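Local coordinates for protein Bd3459 (Bdellovibrio bacteriovorus, PDB 5CEC) that probably acts as a serine-type cell-wall peptidase of the D-Ala-D-Ala carboxypeptidase (S13) family and is bound by the ankyrin-repeat immunity protein Bd3460, at residues A[42-47]-A[403-408]; A[75-80]-A[242-247]; A[81-86]-A[261-266]; A[193-198]-A[205-210]. The protein carries 1 engineered substitution. One frame throughout, in Å; residues are numbered along the deposited sequence.

The four contacts illustrate how a penicillin-binding-type fold is tied together at different sequence separations. Contact 1 pairs strand 40-48 with helix 394-411 and closes a loop of the chain within which the other three are nested. Contacts 2 and 3 share helix 72-84 and touch, their centres about 9 Å apart; helix 240-250 and the turn between helices 253-262 and 265-277 supply their second partners, and their segments alternate in sequence. Contact 4, local to helix 188-200 and the loop after it, lies opposite contact 1 across the chain's centre, about 43 Å between centres. Contacts 2 and 3 thus hold helix 72-84 near the middle of the fold, contacts 1 and 4 lying towards its ends.

Contact 1 of 4, residues A[42-47]-A[403-408]; sequences NSMCHM and KNKVSQ
With CG anti to the backbone N (chi1 179°) and every later torsion close to 180°, Met44 runs out as a straight rod from its strand to the side of helix 394-411, while Lys405, with CG beside its own backbone N, comes past in the opposite direction. The thioether does the touching. Met44 SD sits 3.9 Å from Lys405 CB, and the terminal methyl CE lies 3.8 Å from Lys405 O, against the backbone of the helix. Lys405 meets it with CB and its backbone carbonyl, not with the charged end, and the contact is one of van der Waals type. It belongs to a helix laid over one face of an antiparallel sheet, as in the penicillin-binding and serine beta-lactamase fold; Met44 and Val406 both also rest on Val382 of strand 376-385. The next residue of the strand, Cys45, is bonded by a disulfide to Cys307 of helix 307-322. Within the helix, Lys403 O accepts from Ser407 N at 2.8 Å and from Ser407 OG at 2.8 Å, the two donors coming from opposite faces of the carbonyl plane. Asp107 of the Bd3460 chain forms a salt bridge with Lys403 NZ.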
loop_
_atom_site.group_PDB
_atom_site.type_symbol
_atom_site.label_atom_id
_atom_site.label_comp_id
_atom_site.label_asym_id
_atom_site.label_seq_id
_atom_site.Cartn_x
_atom_site.Cartn_y
_atom_site.Cartn_z
ATOM N N ASN A 42 -1.012 6.002 20.792
ATOM C CA ASN A 42 -0.273 5.031 21.608
ATOM C C ASN A 42 1.124 5.581 21.860
ATOM O O ASN A 42 1.512 5.776 23.001
ATOM C CB ASN A 42 -0.204 3.668 20.920
ATOM C CG ASN A 42 -1.484 2.883 21.035
ATOM O OD1 ASN A 42 -2.236 3.064 21.993
ATOM N ND2 ASN A 42 -1.755 2.008 20.040
ATOM N N SER A 43 1.876 5.843 20.794
ATOM C CA SER A 43 3.192 6.468 20.923
ATOM C C SER A 43 3.662 7.097 19.636
ATOM O O SER A 43 3.383 6.584 18.568
ATOM C CB SER A 43 4.237 5.439 21.388
ATOM O OG SER A 43 5.485 6.022 21.674
ATOM N N MET A 44 4.432 8.185 19.767
ATOM C CA MET A 44 5.182 8.775 18.663
ATOM C C MET A 44 6.593 9.013 19.101
ATOM O O MET A 44 6.861 9.482 20.216
ATOM C CB MET A 44 4.556 10.100 18.191
ATOM C CG MET A 44 5.308 10.766 17.059
ATOM S SD MET A 44 4.420 12.179 16.390
ATOM C CE MET A 44 5.504 12.645 15.046
ATOM N N CYS A 45 7.499 8.746 18.188
ATOM C CA CYS A 45 8.914 8.959 18.462
ATOM C C CYS A 45 9.608 9.438 17.168
ATOM O O CYS A 45 9.083 9.292 16.064
ATOM C CB CYS A 45 9.583 7.684 19.123
ATOM S SG CYS A 45 9.360 6.201 18.106
ATOM N N HIS A 46 10.791 10.012 17.318
ATOM C CA HIS A 46 11.565 10.490 16.194
ATOM C C HIS A 46 13.057 10.560 16.531
ATOM O O HIS A 46 13.426 10.582 17.697
ATOM C CB HIS A 46 11.061 11.855 15.729
ATOM C CG HIS A 46 11.334 12.977 16.668
ATOM N ND1 HIS A 46 10.510 13.294 17.715
ATOM C CD2 HIS A 46 12.371 13.848 16.722
ATOM C CE1 HIS A 46 10.995 14.344 18.348
ATOM N NE2 HIS A 46 12.134 14.691 17.777
ATOM N N MET A 47 13.917 10.640 15.513
ATOM C CA MET A 47 15.348 10.810 15.755
ATOM C C MET A 47 15.953 11.390 14.489
ATOM O O MET A 47 15.701 10.862 13.403
ATOM C CB MET A 47 16.031 9.473 16.072
ATOM C CG MET A 47 17.486 9.627 16.481
ATOM S SD MET A 47 18.278 8.051 16.762
ATOM C CE MET A 47 18.554 7.675 15.020
ATOM N N LYS A 403 -1.175 12.528 10.058
ATOM C CA LYS A 403 -0.619 13.469 9.097
ATOM C C LYS A 403 -0.302 14.800 9.746
ATOM O O LYS A 403 0.756 15.390 9.499
ATOM C CB LYS A 403 -1.623 13.690 7.959
ATOM C CG LYS A 403 -1.811 12.485 7.083
ATOM C CD LYS A 403 -2.832 12.734 5.979
ATOM C CE LYS A 403 -3.019 11.521 5.083
ATOM N NZ LYS A 403 -4.030 11.759 4.037
ATOM N N ASN A 404 -1.192 15.261 10.607
ATOM C CA ASN A 404 -0.963 16.532 11.312
ATOM C C ASN A 404 0.208 16.445 12.256
ATOM O O ASN A 404 0.964 17.412 12.356
ATOM C CB ASN A 404 -2.241 17.018 12.004
ATOM C CG ASN A 404 -3.355 17.414 11.003
ATOM O OD1 ASN A 404 -3.128 17.537 9.805
ATOM N ND2 ASN A 404 -4.521 17.645 11.500
ATOM N N LYS A 405 0.379 15.309 12.924
ATOM C CA LYS A 405 1.545 15.148 13.832
ATOM C C LYS A 405 2.867 15.139 13.046
ATOM O O LYS A 405 3.879 15.745 13.461
ATOM C CB LYS A 405 1.418 13.862 14.658
ATOM C CG LYS A 405 0.358 13.933 15.754
ATOM C CD LYS A 405 0.180 12.598 16.430
ATOM C CE LYS A 405 -0.975 12.567 17.389
ATOM N NZ LYS A 405 -0.751 13.530 18.513
ATOM N N VAL A 406 2.879 14.453 11.904
ATOM C CA VAL A 406 4.092 14.451 11.081
ATOM C C VAL A 406 4.339 15.850 10.503
ATOM O O VAL A 406 5.486 16.320 10.459
ATOM C CB VAL A 406 4.024 13.372 9.985
ATOM C CG1 VAL A 406 5.258 13.431 9.085
ATOM C CG2 VAL A 406 3.877 12.017 10.651
ATOM N N SER A 407 3.273 16.544 10.111
ATOM C CA SER A 407 3.418 17.897 9.575
ATOM C C SER A 407 3.995 18.831 10.641
ATOM O O SER A 407 4.858 19.678 10.356
ATOM C CB SER A 407 2.080 18.414 9.072
ATOM O OG SER A 407 1.612 17.611 8.022
ATOM N N GLN A 408 3.543 18.668 11.882
ATOM C CA GLN A 408 4.052 19.474 13.005
ATOM C C GLN A 408 5.547 19.225 13.179
ATOM O O GLN A 408 6.314 20.184 13.390
ATOM C CB GLN A 408 3.288 19.141 14.293
ATOM C CG GLN A 408 3.637 20.011 15.495
ATOM C CD GLN A 408 3.335 21.490 15.262
ATOM O OE1 GLN A 408 2.314 21.859 14.692
ATOM N NE2 GLN A 408 4.237 22.339 15.698
#

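Contact 2 of 4, residues A[75-80]-A[242-247]; sequences VTTLWA and TILKRM. With SO4 (sulfate ion), chain D.
Van der Waals packing joins the two helices, with Thr77 on one side and Leu244 and Met247 on the other. The CG2 methyl of Thr77 lies 4.0 Å from Leu244 CD1, while the other leucine methyl, CD2, is 3.8 Å from Thr77 OG1. Met247 sets out with CG anti to its backbone N and then bends at its last torsion (chi3 73°), which brings CE to 3.2 Å from Thr77 OG1, a tight approach of a methyl to an oxygen.

Hydrogen bonding accounts for the threonine hydroxyl itself: chi1 (-65°) holds OG1 back beside the backbone N, and it is bonded to Lys73 O, one turn earlier, and to Asn248 ND2 beyond the second segment.

Ionic interactions occupy the far side of helix 240-250. Arg246 reaches a sulfate, probably from the crystallisation liquor, with two nearly parallel bonds, NH1 to O2 at 3.0 Å (178°) and NH2 to O3 at 2.9 Å; the sulfur lies at the edge of the guanidinium, in its plane. Glu152 takes NE in a salt bridge.

An SxxK pattern (Ser70, Lys73) lies at the start of helix 72-84, consistent with the nucleophile motif of penicillin-binding enzymes, and Met247 borders the residues of this putative active site. With the Thr77 hydroxyl satisfied by Lys73 and Asn248, the helices meet through methyl and sulfur-borne groups, and the sulfate charge stays on the other side of helix 240-250.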
loop_
_atom_site.group_PDB
_atom_site.type_symbol
_atom_site.label_atom_id
_atom_site.label_comp_id
_atom_site.label_asym_id
_atom_site.label_seq_id
_atom_site.Cartn_x
_atom_site.Cartn_y
_atom_site.Cartn_z
ATOM N N VAL A 75 9.955 -3.687 8.547
ATOM C CA VAL A 75 10.829 -4.621 9.255
ATOM C C VAL A 75 11.188 -5.786 8.335
ATOM O O VAL A 75 12.362 -6.180 8.211
ATOM C CB VAL A 75 10.173 -5.132 10.547
ATOM C CG1 VAL A 75 11.163 -5.979 11.329
ATOM C CG2 VAL A 75 9.747 -3.951 11.441
ATOM N N THR A 76 10.190 -6.307 7.633
ATOM C CA THR A 76 10.455 -7.376 6.627
ATOM C C THR A 76 11.429 -6.874 5.529
ATOM O O THR A 76 12.283 -7.633 5.089
ATOM C CB THR A 76 9.125 -7.853 6.057
ATOM O OG1 THR A 76 8.296 -8.268 7.156
ATOM C CG2 THR A 76 9.306 -8.983 5.070
ATOM N N THR A 77 11.263 -5.612 5.130
ATOM C CA THR A 77 12.139 -4.960 4.139
ATOM C C THR A 77 13.572 -4.972 4.655
ATOM O O THR A 77 14.478 -5.362 3.921
ATOM C CB THR A 77 11.645 -3.542 3.862
ATOM O OG1 THR A 77 10.355 -3.618 3.254
ATOM C CG2 THR A 77 12.518 -2.807 2.947
ATOM N N LEU A 78 13.786 -4.556 5.899
ATOM C CA LEU A 78 15.145 -4.562 6.477
ATOM C C LEU A 78 15.712 -5.986 6.458
ATOM O O LEU A 78 16.863 -6.200 6.053
ATOM C CB LEU A 78 15.092 -4.055 7.912
ATOM C CG LEU A 78 16.386 -4.223 8.702
ATOM C CD1 LEU A 78 17.564 -3.493 8.062
ATOM C CD2 LEU A 78 16.215 -3.779 10.135
ATOM N N TRP A 79 14.922 -6.956 6.924
ATOM C CA TRP A 79 15.399 -8.339 7.000
ATOM C C TRP A 79 15.840 -8.808 5.606
ATOM O O TRP A 79 16.936 -9.364 5.453
ATOM C CB TRP A 79 14.321 -9.265 7.575
ATOM C CG TRP A 79 14.764 -10.623 7.911
ATOM C CD1 TRP A 79 16.057 -11.056 8.149
ATOM C CD2 TRP A 79 13.927 -11.741 8.166
ATOM N NE1 TRP A 79 16.056 -12.371 8.508
ATOM C CE2 TRP A 79 14.763 -12.819 8.520
ATOM C CE3 TRP A 79 12.547 -11.956 8.101
ATOM C CZ2 TRP A 79 14.267 -14.044 8.849
ATOM C CZ3 TRP A 79 12.074 -13.200 8.408
ATOM C CH2 TRP A 79 12.927 -14.228 8.745
ATOM N N ALA A 80 14.998 -8.577 4.591
ATOM C CA ALA A 80 15.313 -9.008 3.237
ATOM C C ALA A 80 16.565 -8.270 2.689
ATOM O O ALA A 80 17.394 -8.872 2.000
ATOM C CB ALA A 80 14.105 -8.833 2.335
ATOM N N THR A 242 13.232 -3.285 -6.203
ATOM C CA THR A 242 12.022 -3.054 -6.993
ATOM C C THR A 242 10.817 -3.819 -6.412
ATOM O O THR A 242 9.690 -3.305 -6.340
ATOM C CB THR A 242 12.257 -3.426 -8.453
ATOM O OG1 THR A 242 13.377 -2.683 -8.927
ATOM C CG2 THR A 242 11.026 -3.211 -9.320
ATOM N N ILE A 243 11.052 -5.070 -6.082
ATOM C CA ILE A 243 10.015 -5.906 -5.452
ATOM C C ILE A 243 9.540 -5.259 -4.147
ATOM O O ILE A 243 8.332 -5.177 -3.857
ATOM C CB ILE A 243 10.532 -7.345 -5.221
ATOM C CG1 ILE A 243 10.805 -8.008 -6.581
ATOM C CG2 ILE A 243 9.530 -8.156 -4.356
ATOM C CD1 ILE A 243 11.559 -9.312 -6.447
ATOM N N LEU A 244 10.505 -4.799 -3.356
ATOM C CA LEU A 244 10.204 -4.106 -2.097
ATOM C C LEU A 244 9.445 -2.798 -2.318
ATOM O O LEU A 244 8.467 -2.510 -1.630
ATOM C CB LEU A 244 11.483 -3.848 -1.291
ATOM C CG LEU A 244 12.178 -5.111 -0.796
ATOM C CD1 LEU A 244 13.572 -4.777 -0.326
ATOM C CD2 LEU A 244 11.428 -5.822 0.309
ATOM N N LYS A 245 9.878 -2.030 -3.325
ATOM C CA LYS A 245 9.171 -0.793 -3.675
ATOM C C LYS A 245 7.704 -1.088 -4.011
ATOM O O LYS A 245 6.800 -0.393 -3.520
ATOM C CB LYS A 245 9.846 -0.099 -4.859
ATOM C CG LYS A 245 9.258 1.242 -5.246
ATOM C CD LYS A 245 9.702 2.372 -4.365
ATOM C CE LYS A 245 8.951 3.653 -4.714
ATOM N NZ LYS A 245 9.422 4.849 -3.966
ATOM N N ARG A 246 7.475 -2.100 -4.852
ATOM C CA ARG A 246 6.089 -2.471 -5.197
ATOM C C ARG A 246 5.319 -2.848 -3.918
ATOM O O ARG A 246 4.202 -2.373 -3.686
ATOM C CB ARG A 246 6.082 -3.611 -6.182
ATOM C CG ARG A 246 4.711 -4.030 -6.657
ATOM C CD ARG A 246 3.953 -2.916 -7.354
ATOM N NE ARG A 246 2.841 -3.440 -8.141
ATOM C CZ ARG A 246 1.854 -2.701 -8.631
ATOM N NH1 ARG A 246 1.711 -1.411 -8.327
ATOM N NH2 ARG A 246 0.970 -3.290 -9.400
ATOM N N MET A 247 5.950 -3.685 -3.082
ATOM C CA MET A 247 5.296 -4.128 -1.838
ATOM C C MET A 247 4.904 -2.950 -0.958
ATOM O O MET A 247 3.794 -2.912 -0.408
ATOM C CB MET A 247 6.246 -5.044 -1.093
ATOM C CG MET A 247 5.716 -5.489 0.255
ATOM S SD MET A 247 6.915 -6.471 1.200
ATOM C CE MET A 247 8.071 -5.234 1.701
HETATM S S SO4 D . -1.478 -0.583 -10.304
HETATM O O1 SO4 D . -2.257 0.343 -11.157
HETATM O O2 SO4 D . -0.558 0.185 -9.428
HETATM O O3 SO4 D . -0.744 -1.603 -11.088
HETATM O O4 SO4 D . -2.435 -1.260 -9.384
#

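Contact 3 of 4, residues A[81-86]-A[261-266]; sequences VDRLGP and WNLGGT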
loop_
_atom_site.group_PDB
_atom_site.type_symbol
_atom_site.label_atom_id
_atom_site.label_comp_id
_atom_site.label_asym_id
_atom_site.label_seq_id
_atom_site.Cartn_x
_atom_site.Cartn_y
_atom_site.Cartn_z
ATOM N N VAL A 81 16.636 -6.951 2.896
ATOM C CA VAL A 81 17.799 -6.179 2.428
ATOM C C VAL A 81 19.081 -6.718 3.044
ATOM O O VAL A 81 20.086 -6.876 2.368
ATOM C CB VAL A 81 17.619 -4.670 2.696
ATOM C CG1 VAL A 81 18.923 -3.874 2.552
ATOM C CG2 VAL A 81 16.532 -4.113 1.799
ATOM N N ASP A 82 19.037 -7.013 4.332
ATOM C CA ASP A 82 20.226 -7.556 5.041
ATOM C C ASP A 82 20.564 -8.982 4.585
ATOM O O ASP A 82 21.735 -9.315 4.408
ATOM C CB ASP A 82 20.013 -7.514 6.561
ATOM C CG ASP A 82 20.418 -6.198 7.181
ATOM O OD1 ASP A 82 20.939 -5.288 6.462
ATOM O OD2 ASP A 82 20.235 -6.096 8.409
ATOM N N ARG A 83 19.567 -9.839 4.418
ATOM C CA ARG A 83 19.832 -11.234 4.089
ATOM C C ARG A 83 20.185 -11.431 2.612
ATOM O O ARG A 83 20.993 -12.306 2.283
ATOM C CB ARG A 83 18.620 -12.096 4.400
ATOM C CG ARG A 83 18.531 -12.540 5.824
ATOM C CD ARG A 83 19.465 -13.740 6.067
ATOM N NE ARG A 83 19.027 -14.922 5.306
ATOM C CZ ARG A 83 18.019 -15.733 5.630
ATOM N NH1 ARG A 83 17.356 -15.589 6.775
ATOM N NH2 ARG A 83 17.678 -16.722 4.809
ATOM N N LEU A 84 19.558 -10.665 1.730
ATOM C CA LEU A 84 19.706 -10.858 0.279
ATOM C C LEU A 84 20.481 -9.791 -0.454
ATOM O O LEU A 84 21.155 -10.087 -1.452
ATOM C CB LEU A 84 18.334 -11.000 -0.357
ATOM C CG LEU A 84 17.442 -12.116 0.197
ATOM C CD1 LEU A 84 16.064 -11.993 -0.421
ATOM C CD2 LEU A 84 18.041 -13.487 -0.044
ATOM N N GLY A 85 20.360 -8.557 0.011
ATOM C CA GLY A 85 20.917 -7.392 -0.661
ATOM C C GLY A 85 19.880 -6.758 -1.588
ATOM O O GLY A 85 19.095 -7.450 -2.227
ATOM N N PRO A 86 19.898 -5.420 -1.694
ATOM C CA PRO A 86 18.893 -4.740 -2.525
ATOM C C PRO A 86 18.970 -5.019 -4.016
ATOM O O PRO A 86 17.990 -4.777 -4.713
ATOM C CB PRO A 86 19.155 -3.255 -2.253
ATOM C CG PRO A 86 20.603 -3.204 -1.870
ATOM C CD PRO A 86 20.871 -4.478 -1.125
ATOM N N TRP A 261 8.450 -15.854 5.004
ATOM C CA TRP A 261 8.569 -17.304 4.998
ATOM C C TRP A 261 9.827 -17.775 4.284
ATOM O O TRP A 261 10.524 -18.678 4.761
ATOM C CB TRP A 261 7.343 -17.947 4.363
ATOM C CG TRP A 261 6.076 -17.692 5.099
ATOM C CD1 TRP A 261 5.898 -17.540 6.448
ATOM C CD2 TRP A 261 4.776 -17.554 4.512
ATOM N NE1 TRP A 261 4.563 -17.345 6.734
ATOM C CE2 TRP A 261 3.864 -17.312 5.557
ATOM C CE3 TRP A 261 4.291 -17.596 3.200
ATOM C CZ2 TRP A 261 2.504 -17.138 5.324
ATOM C CZ3 TRP A 261 2.926 -17.383 2.982
ATOM C CH2 TRP A 261 2.062 -17.174 4.039
ATOM N N ASN A 262 10.151 -17.142 3.164
ATOM C CA ASN A 262 11.381 -17.476 2.441
ATOM C C ASN A 262 12.625 -17.383 3.318
ATOM O O ASN A 262 13.526 -18.175 3.147
ATOM C CB ASN A 262 11.618 -16.531 1.250
ATOM C CG ASN A 262 10.726 -16.798 0.053
ATOM O OD1 ASN A 262 9.928 -17.748 0.022
ATOM N ND2 ASN A 262 10.891 -15.960 -0.951
ATOM N N LEU A 263 12.683 -16.370 4.165
ATOM C CA LEU A 263 13.838 -16.120 5.003
ATOM C C LEU A 263 13.853 -16.980 6.283
ATOM O O LEU A 263 14.807 -16.904 7.061
ATOM C CB LEU A 263 13.936 -14.633 5.319
ATOM C CG LEU A 263 14.100 -13.717 4.101
ATOM C CD1 LEU A 263 13.964 -12.244 4.458
ATOM C CD2 LEU A 263 15.464 -13.931 3.467
ATOM N N GLY A 264 12.833 -17.830 6.459
ATOM C CA GLY A 264 12.795 -18.821 7.552
ATOM C C GLY A 264 11.664 -18.665 8.553
ATOM O O GLY A 264 11.589 -19.404 9.545
ATOM N N GLY A 265 10.776 -17.702 8.320
ATOM C CA GLY A 265 9.624 -17.521 9.180
ATOM C C GLY A 265 9.990 -17.001 10.564
ATOM O O GLY A 265 11.071 -16.414 10.793
ATOM N N THR A 266 9.084 -17.225 11.506
ATOM C CA THR A 266 9.183 -16.592 12.820
ATOM C C THR A 266 10.410 -17.015 13.605
ATOM O O THR A 266 11.053 -16.169 14.226
ATOM C CB THR A 266 7.900 -16.840 13.616
ATOM O OG1 THR A 266 6.802 -16.260 12.886
ATOM C CG2 THR A 266 7.970 -16.221 15.035
HETATM O O HOH W 1 15.874 -19.037 4.557
#
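Arg83 is the first residue of its segment to meet the second, and it folds over Leu263. Bends at chi2 (-80°) and chi3 (-66°) curl the chain until the guanidinium covers the leucine: Leu263 CD2 stands 3.7 Å above the guanidinium plane, over its centre, and 3.8 Å from Arg83 CB. NH1 donates to Leu263 O at 2.9 Å (159°); the oxygen lies close to the guanidinium plane, and NH1 sits in the carbonyl plane, on a lone pair of that oxygen. Arg83 NH2 turns to a water at 2.9 Å, which donates to Asn262 O. One cationic group serves two carbonyls, one directly and one through water, where helix 253-262 ends in a Schellman motif at Gly264, and the partial negative charge of that helix end probably favours it. Leu84 adds an apolar touch, CG to Leu263 CD2 at 4.2 Å. Gly85, just past the helix, leaves it with positive phi.

Leu263 also packs on Trp79 and Ala80, one turn before Arg83 and Leu84, whereas Leu84 rests on Leu240 of helix 240-250. Asp82 forms a salt bridge with Lys276 of helix 265-277 and a hydrogen bond with Ser320 of helix 307-322.

Contact 4 of 4, residues A[193-198]-A[205-210]; sequences ILKTKA and MSNRPK
Asn207 OD1 is approached by the end of Lys195 through two atoms, CE at 3.3 Å and NZ at 3.4 Å. The lysine leaves helix 188-200 as an extended chain and kinks only at its last torsion (chi4 -66°), beside the following loop. The same CE also lies 3.4 Å from Met205 O, and the lysine CG is 4.1 Å from Met205 CB as the two side chains run antiparallel, side by side.

Beneath this polar margin Met205 fills the angle between helix and loop. Its SD is 3.6 Å from Ala198 CB, and the bend at chi3 (71°) swings CE across to Leu194 CD2, 3.9 Å away, the methionine and leucine crossing at about a right angle. The arrangement is a helix-to-strand connection folding back on the helix it has just left. Helix 118-130 adds a further side, with Leu194 on Tyr122 and Met205 on Ser126, whose OG binds Ser206 N. Ser206 O is bonded to the hydroxyl of Tyr191, on helix 188-200 itself.

Sulfur and methyl groups thus make up the buried part, whereas the lysine lays its methylenes against carbonyl oxygens nearer solvent, where its charge would probably be stabilised by their dipoles.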
loop_
_atom_site.group_PDB
_atom_site.type_symbol
_atom_site.label_atom_id
_atom_site.label_comp_id
_atom_site.label_asym_id
_atom_site.label_seq_id
_atom_site.Cartn_x
_atom_site.Cartn_y
_atom_site.Cartn_z
ATOM N N ILE A 193 -1.895 -3.323 -20.863
ATOM C CA ILE A 193 -1.519 -2.428 -19.756
ATOM C C ILE A 193 -0.088 -2.741 -19.342
ATOM O O ILE A 193 0.736 -1.831 -19.215
ATOM C CB ILE A 193 -2.497 -2.548 -18.570
ATOM C CG1 ILE A 193 -3.886 -1.989 -18.935
ATOM C CG2 ILE A 193 -1.938 -1.860 -17.309
ATOM C CD1 ILE A 193 -4.975 -2.403 -17.971
ATOM N N LEU A 194 0.222 -4.031 -19.201
ATOM C CA LEU A 194 1.575 -4.414 -18.783
ATOM C C LEU A 194 2.604 -4.053 -19.863
ATOM O O LEU A 194 3.678 -3.544 -19.553
ATOM C CB LEU A 194 1.648 -5.907 -18.512
ATOM C CG LEU A 194 3.023 -6.432 -18.096
ATOM C CD1 LEU A 194 3.442 -5.809 -16.771
ATOM C CD2 LEU A 194 2.999 -7.951 -18.061
ATOM N N LYS A 195 2.286 -4.353 -21.118
ATOM C CA LYS A 195 3.222 -4.144 -22.214
ATOM C C LYS A 195 3.591 -2.668 -22.321
ATOM O O LYS A 195 4.753 -2.335 -22.590
ATOM C CB LYS A 195 2.638 -4.671 -23.538
ATOM C CG LYS A 195 3.513 -4.444 -24.767
ATOM C CD LYS A 195 2.960 -5.168 -25.978
ATOM C CE LYS A 195 3.884 -5.011 -27.180
ATOM N NZ LYS A 195 3.956 -3.611 -27.664
ATOM N N THR A 196 2.613 -1.788 -22.095
ATOM C CA THR A 196 2.858 -0.355 -22.120
ATOM C C THR A 196 3.763 0.090 -20.981
ATOM O O THR A 196 4.665 0.879 -21.196
ATOM C CB THR A 196 1.532 0.413 -22.077
ATOM O OG1 THR A 196 0.778 0.072 -23.246
ATOM C CG2 THR A 196 1.749 1.918 -22.039
ATOM N N LYS A 197 3.516 -0.424 -19.773
ATOM C CA LYS A 197 4.416 -0.177 -18.635
ATOM C C LYS A 197 5.811 -0.694 -18.922
ATOM O O LYS A 197 6.799 0.001 -18.658
ATOM C CB LYS A 197 3.884 -0.827 -17.361
ATOM C CG LYS A 197 2.667 -0.145 -16.788
ATOM C CD LYS A 197 2.078 -0.944 -15.658
ATOM C CE LYS A 197 0.762 -0.340 -15.189
ATOM N NZ LYS A 197 0.985 0.850 -14.323
ATOM N N ALA A 198 5.897 -1.910 -19.455
ATOM C CA ALA A 198 7.206 -2.490 -19.764
ATOM C C ALA A 198 8.009 -1.635 -20.740
ATOM O O ALA A 198 9.206 -1.426 -20.578
ATOM C CB ALA A 198 7.038 -3.895 -20.316
ATOM N N MET A 205 8.238 -6.640 -25.367
ATOM C CA MET A 205 7.305 -7.751 -25.212
ATOM C C MET A 205 6.644 -8.065 -26.547
ATOM O O MET A 205 6.491 -7.179 -27.403
ATOM C CB MET A 205 6.279 -7.456 -24.115
ATOM C CG MET A 205 6.900 -7.324 -22.732
ATOM S SD MET A 205 5.692 -7.099 -21.429
ATOM C CE MET A 205 4.932 -8.707 -21.366
ATOM N N SER A 206 6.208 -9.312 -26.680
ATOM C CA SER A 206 5.559 -9.782 -27.888
ATOM C C SER A 206 4.184 -9.111 -28.069
ATOM O O SER A 206 3.533 -8.744 -27.104
ATOM C CB SER A 206 5.453 -11.306 -27.865
ATOM O OG SER A 206 4.491 -11.754 -26.960
ATOM N N ASN A 207 3.776 -8.921 -29.319
ATOM C CA ASN A 207 2.465 -8.351 -29.588
ATOM C C ASN A 207 1.308 -9.341 -29.365
ATOM O O ASN A 207 0.213 -8.919 -29.013
ATOM C CB ASN A 207 2.420 -7.748 -31.004
ATOM C CG ASN A 207 3.431 -6.613 -31.195
ATOM O OD1 ASN A 207 3.540 -5.715 -30.352
ATOM N ND2 ASN A 207 4.178 -6.651 -32.307
ATOM N N ARG A 208 1.542 -10.638 -29.580
ATOM C CA ARG A 208 0.480 -11.661 -29.612
ATOM C C ARG A 208 0.929 -12.897 -28.862
ATOM O O ARG A 208 1.111 -13.953 -29.445
ATOM C CB ARG A 208 0.187 -12.082 -31.067
ATOM C CG ARG A 208 -0.399 -11.024 -31.971
ATOM C CD ARG A 208 -1.905 -11.202 -32.157
ATOM N NE ARG A 208 -2.465 -10.124 -32.968
ATOM C CZ ARG A 208 -2.667 -8.872 -32.549
ATOM N NH1 ARG A 208 -2.364 -8.492 -31.308
ATOM N NH2 ARG A 208 -3.179 -7.977 -33.389
ATOM N N PRO A 209 1.121 -12.779 -27.551
ATOM C CA PRO A 209 1.631 -13.900 -26.793
ATOM C C PRO A 209 0.666 -15.082 -26.732
ATOM O O PRO A 209 -0.525 -14.895 -26.477
ATOM C CB PRO A 209 1.782 -13.298 -25.395
ATOM C CG PRO A 209 0.671 -12.304 -25.332
ATOM C CD PRO A 209 0.714 -11.668 -26.683
ATOM N N LYS A 210 1.180 -16.293 -26.943
ATOM C CA LYS A 210 0.343 -17.491 -26.871
ATOM C C LYS A 210 1.210 -18.715 -26.633
ATOM O O LYS A 210 2.242 -18.878 -27.280
ATOM C CB LYS A 210 -0.496 -17.670 -28.155
ATOM C CG LYS A 210 -1.516 -18.801 -28.092
ATOM C CD LYS A 210 -2.462 -18.796 -29.298
ATOM C CE LYS A 210 -3.496 -19.901 -29.185
ATOM N NZ LYS A 210 -4.435 -19.907 -30.341
#